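Local structure of outer surface protein (1X7F) at residues G329-G334 with G362-E367; I91-P96 with G119-V124. The protein is of unknown function but carries both domains of the 6-phospho-N-acetylmuramidase (MupG) family, so it probably hydrolyses 6-phospho-N-acetylmuramic acid glycosides in cell-wall recycling. One frame throughout, in Å; residues are numbered along the deposited sequence. Where two conformers were deposited one is given.

Interaction 1 of 2, residues G329-G334 with G362-E367; sequences GQVVIG and GTIAEE
Two neighbouring antiparallel strands of the C-terminal domain's mixed sheet, 330-334 and 358-364, pair here at the end of their shared run. Val331 and Gly362 form the hydrogen-bonded pair: Val331 N donates to Gly362 O at 2.8 Å, and Gly362 N returns a longer bond to Val331 O at 3.2 Å. One step on, Gln330 and Thr363 make a non-hydrogen-bonded pair, their CA atoms 4.3 Å apart, and Gln330 CG lies 4.1 Å from Thr363 CG2 on the same face. The last bond is the shortest, Ile364 N to Gly329 O at 2.7 Å and nearly straight (171° at the hydrogen). Gly329 O also receives the CA-H of Thr363, with 3.3 Å between that oxygen and Thr363 CA. The backbone angles of Gly329 (phi 102°) would press a side chain against the preceding carbonyl oxygen, which calls for glycine just before the strand. Val331 lies on the opposite face from Gln330, and there Ile364 CD1 comes within 3.7 Å of Val331 CG2, CG1 of Ile364 being set beside its own backbone N (chi1 -57°); the two side chains meet at about a right angle. Val274 and Leu272 of strand 270-276 pack against this apolar pair. Backbone bonds alternating with close CA pairs and side chains dealt to both faces are the pattern of an antiparallel β-sheet.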
# COMPACT_ATOMS: atom_id res chain seq x y z
N GLY A 329 18.59 9.01 -7.14
CA GLY A 329 17.53 9.79 -6.52
C GLY A 329 17.51 11.24 -6.95
O GLY A 329 16.56 11.97 -6.64
N GLN A 330 18.56 11.67 -7.66
CA GLN A 330 18.62 13.06 -8.11
C GLN A 330 17.66 13.26 -9.25
O GLN A 330 17.56 12.42 -10.14
CB GLN A 330 20.04 13.46 -8.53
CG GLN A 330 20.97 13.75 -7.38
CD GLN A 330 22.42 13.93 -7.82
OE1 GLN A 330 23.30 14.11 -6.99
NE2 GLN A 330 22.65 13.88 -9.12
N VAL A 331 16.94 14.37 -9.20
CA VAL A 331 16.17 14.84 -10.35
C VAL A 331 17.07 15.84 -11.07
O VAL A 331 17.53 16.81 -10.47
CB VAL A 331 14.83 15.47 -9.93
CG1 VAL A 331 14.06 15.94 -11.15
CG2 VAL A 331 14.01 14.47 -9.11
N VAL A 332 17.36 15.55 -12.34
CA VAL A 332 18.23 16.41 -13.14
C VAL A 332 17.49 16.76 -14.43
O VAL A 332 16.53 16.08 -14.82
CB VAL A 332 19.66 15.79 -13.42
CG1 VAL A 332 20.38 15.40 -12.11
CG2 VAL A 332 19.60 14.61 -14.39
N ILE A 333 17.95 17.83 -15.06
CA ILE A 333 17.41 18.27 -16.33
C ILE A 333 18.55 18.67 -17.25
O ILE A 333 19.57 19.24 -16.81
CB ILE A 333 16.39 19.42 -16.13
CG1 ILE A 333 15.53 19.58 -17.39
CG2 ILE A 333 17.10 20.73 -15.74
CD1 ILE A 333 14.20 20.24 -17.16
N GLY A 334 18.39 18.34 -18.52
CA GLY A 334 19.28 18.80 -19.57
C GLY A 334 19.16 20.30 -19.70
O GLY A 334 18.06 20.84 -19.82
N GLY A 362 16.60 18.58 -7.92
CA GLY A 362 16.20 18.14 -6.60
C GLY A 362 16.58 16.70 -6.34
O GLY A 362 17.36 16.11 -7.08
N THR A 363 16.04 16.15 -5.25
CA THR A 363 16.29 14.76 -4.91
C THR A 363 14.99 14.13 -4.43
O THR A 363 14.20 14.76 -3.73
CB THR A 363 17.34 14.60 -3.78
OG1 THR A 363 16.99 15.44 -2.67
CG2 THR A 363 18.74 15.05 -4.20
N ILE A 364 14.78 12.88 -4.83
CA ILE A 364 13.70 12.08 -4.27
C ILE A 364 14.05 11.77 -2.81
O ILE A 364 15.20 11.48 -2.50
CB ILE A 364 13.52 10.76 -5.08
CG1 ILE A 364 13.25 11.03 -6.58
CG2 ILE A 364 12.47 9.81 -4.40
CD1 ILE A 364 12.19 12.10 -6.87
N ALA A 365 13.06 11.86 -1.93
CA ALA A 365 13.23 11.58 -0.52
C ALA A 365 13.94 10.24 -0.34
O ALA A 365 13.62 9.26 -1.02
CB ALA A 365 11.86 11.59 0.20
N GLU A 366 14.91 10.22 0.58
CA GLU A 366 15.81 9.08 0.78
C GLU A 366 15.05 7.78 1.12
O GLU A 366 15.42 6.72 0.63
CB GLU A 366 16.82 9.40 1.89
CG GLU A 366 18.04 8.49 1.94
CD GLU A 366 18.84 8.62 3.25
OE1 GLU A 366 19.74 7.77 3.50
OE2 GLU A 366 18.57 9.57 4.04
N GLU A 367 14.01 7.89 1.94
CA GLU A 367 13.21 6.72 2.32
C GLU A 367 12.44 6.13 1.13
O GLU A 367 12.03 4.97 1.18
CB GLU A 367 12.26 7.07 3.48
CG GLU A 367 11.20 8.11 3.17
CD GLU A 367 11.67 9.55 3.33
OE1 GLU A 367 12.89 9.79 3.48
OE2 GLU A 367 10.81 10.44 3.29

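Interaction 2 of 2, residues I91-P96 with G119-V124; sequences ILDVAP and GIRLDV
Arg121 NH1 is gripped by two carboxylates, one from each segment. Asp123 OD1 takes the closer hold, a salt bridge and hydrogen bond of 2.8 Å, with NH1 standing above the carboxylate plane. Asp93 OD2 makes a longer salt bridge from the neighbouring strand, 3.6 Å from NH1, and comes in at the edge of the guanidinium near its plane. Asp93 reaches it because CG lies anti to the backbone N (chi1 -157°); the two flat groups are turned 55° apart, and the carboxylate also rests against Arg121 CB. A water lies between Asp93 OD2 and Asp123 OD1, the second contact weak. Farther along the guanidinium, NH2 bonds to Cys170 O and Asn172 OD1, which helps fix its rotation. The network sits at the C-terminal side of strands 89-94 and 119-122, adjacent parallel strands of the eight-stranded β/α barrel joined by a β-α-β crossover through helix 110-115. Leu92 holds them in step: its N donates to Gly119 O at 3.0 Å and its O accepts from Arg121 N at 2.9 Å. Ile91 CD1 lies 3.7 Å from Gly119 CA, on the side where a side chain at 119 would collide with it. Beyond the last direct backbone bond a second water accepts from Val94 N at 2.9 Å and lies within weak bonding distance of Arg121 O.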
# COMPACT_ATOMS: atom_id res chain seq x y z
N ILE A 91 -14.37 -7.08 8.34
CA ILE A 91 -13.87 -8.46 8.37
C ILE A 91 -13.50 -8.86 9.81
O ILE A 91 -12.65 -8.22 10.44
CB ILE A 91 -12.68 -8.67 7.38
CG1 ILE A 91 -13.06 -8.26 5.94
CG2 ILE A 91 -12.18 -10.12 7.43
CD1 ILE A 91 -14.28 -9.00 5.34
N LEU A 92 -14.17 -9.91 10.30
CA LEU A 92 -13.94 -10.45 11.65
C LEU A 92 -12.92 -11.58 11.68
O LEU A 92 -13.04 -12.56 10.95
CB LEU A 92 -15.24 -10.94 12.28
CG LEU A 92 -15.89 -10.14 13.42
CD1 LEU A 92 -17.26 -10.73 13.74
CD2 LEU A 92 -15.02 -10.13 14.68
N ASP A 93 -11.93 -11.44 12.55
CA ASP A 93 -11.06 -12.56 12.91
C ASP A 93 -11.38 -13.01 14.34
O ASP A 93 -11.10 -12.30 15.31
CB ASP A 93 -9.58 -12.18 12.78
CG ASP A 93 -8.68 -13.38 12.59
OD1 ASP A 93 -9.08 -14.50 13.00
OD2 ASP A 93 -7.57 -13.30 12.03
N VAL A 94 -11.99 -14.18 14.45
CA VAL A 94 -12.39 -14.72 15.75
C VAL A 94 -11.51 -15.93 16.09
O VAL A 94 -11.29 -16.80 15.24
CB VAL A 94 -13.91 -15.08 15.79
CG1 VAL A 94 -14.33 -15.56 17.18
CG2 VAL A 94 -14.76 -13.88 15.37
N ALA A 95 -10.98 -15.95 17.31
CA ALA A 95 -10.18 -17.08 17.81
C ALA A 95 -11.01 -18.37 17.86
O ALA A 95 -12.07 -18.41 18.51
CB ALA A 95 -9.60 -16.75 19.19
N PRO A 96 -10.55 -19.41 17.15
CA PRO A 96 -11.24 -20.71 17.12
C PRO A 96 -11.44 -21.39 18.48
O PRO A 96 -12.12 -22.40 18.56
CB PRO A 96 -10.33 -21.56 16.22
CG PRO A 96 -9.65 -20.56 15.36
CD PRO A 96 -9.35 -19.41 16.29
N GLY A 119 -17.60 -10.35 6.47
CA GLY A 119 -16.79 -11.53 6.21
C GLY A 119 -16.01 -12.00 7.41
O GLY A 119 -15.97 -11.33 8.44
N ILE A 120 -15.39 -13.16 7.28
CA ILE A 120 -14.56 -13.75 8.32
C ILE A 120 -13.22 -14.17 7.75
O ILE A 120 -13.13 -14.60 6.60
CB ILE A 120 -15.25 -14.97 9.00
CG1 ILE A 120 -15.84 -15.92 7.95
CG2 ILE A 120 -16.29 -14.51 10.02
CD1 ILE A 120 -15.94 -17.34 8.43
N ARG A 121 -12.17 -14.03 8.57
CA ARG A 121 -10.85 -14.50 8.19
C ARG A 121 -10.61 -15.93 8.65
O ARG A 121 -11.01 -16.33 9.75
CB ARG A 121 -9.75 -13.56 8.70
CG ARG A 121 -8.40 -13.81 8.04
CD ARG A 121 -7.47 -12.61 8.00
NE ARG A 121 -6.20 -12.92 7.36
CZ ARG A 121 -5.20 -13.54 7.97
NH1 ARG A 121 -5.33 -13.90 9.24
NH2 ARG A 121 -4.07 -13.79 7.33
N LEU A 122 -10.00 -16.70 7.75
CA LEU A 122 -9.50 -18.03 8.08
C LEU A 122 -7.98 -17.91 8.17
O LEU A 122 -7.26 -18.11 7.19
CB LEU A 122 -9.93 -19.07 7.05
CG LEU A 122 -11.43 -19.34 6.89
CD1 LEU A 122 -11.64 -20.45 5.90
CD2 LEU A 122 -12.11 -19.67 8.22
N ASP A 123 -7.52 -17.54 9.36
CA ASP A 123 -6.11 -17.36 9.68
C ASP A 123 -5.31 -18.65 9.42
O ASP A 123 -4.21 -18.63 8.85
CB ASP A 123 -5.99 -16.92 11.14
CG ASP A 123 -4.59 -16.49 11.52
OD1 ASP A 123 -3.91 -15.87 10.67
OD2 ASP A 123 -4.10 -16.72 12.65
N VAL A 124 -5.88 -19.77 9.85
CA VAL A 124 -5.36 -21.09 9.55
C VAL A 124 -6.38 -21.80 8.67
O VAL A 124 -7.60 -21.61 8.83
CB VAL A 124 -5.03 -21.89 10.86
CG1 VAL A 124 -4.71 -23.35 10.57
CG2 VAL A 124 -3.86 -21.24 11.60
O HOH W 1 -4.43 -12.94 11.76
O HOH W 2 -12.90 -16.16 12.48

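How the interactions relate
The two contacts belong to different domains and share no strand, helix or sheet. Interaction 2 comes first along the chain and joins strands 89-94 and 119-122 of the parallel β/α barrel in the N-terminal domain; interaction 1 follows wholly afterwards, among the mixed strands of the C-terminal domain. Their centres lie about 44 Å apart, on opposite sides of the chain's centre, and their nearest atoms are about 25 Å from each other. One therefore knits a parallel β/α architecture, the other a mostly antiparallel one. Neither strand pair spans the two domains, but Glu367, at the end of 362-367, touches Pro230 of the N-terminal one.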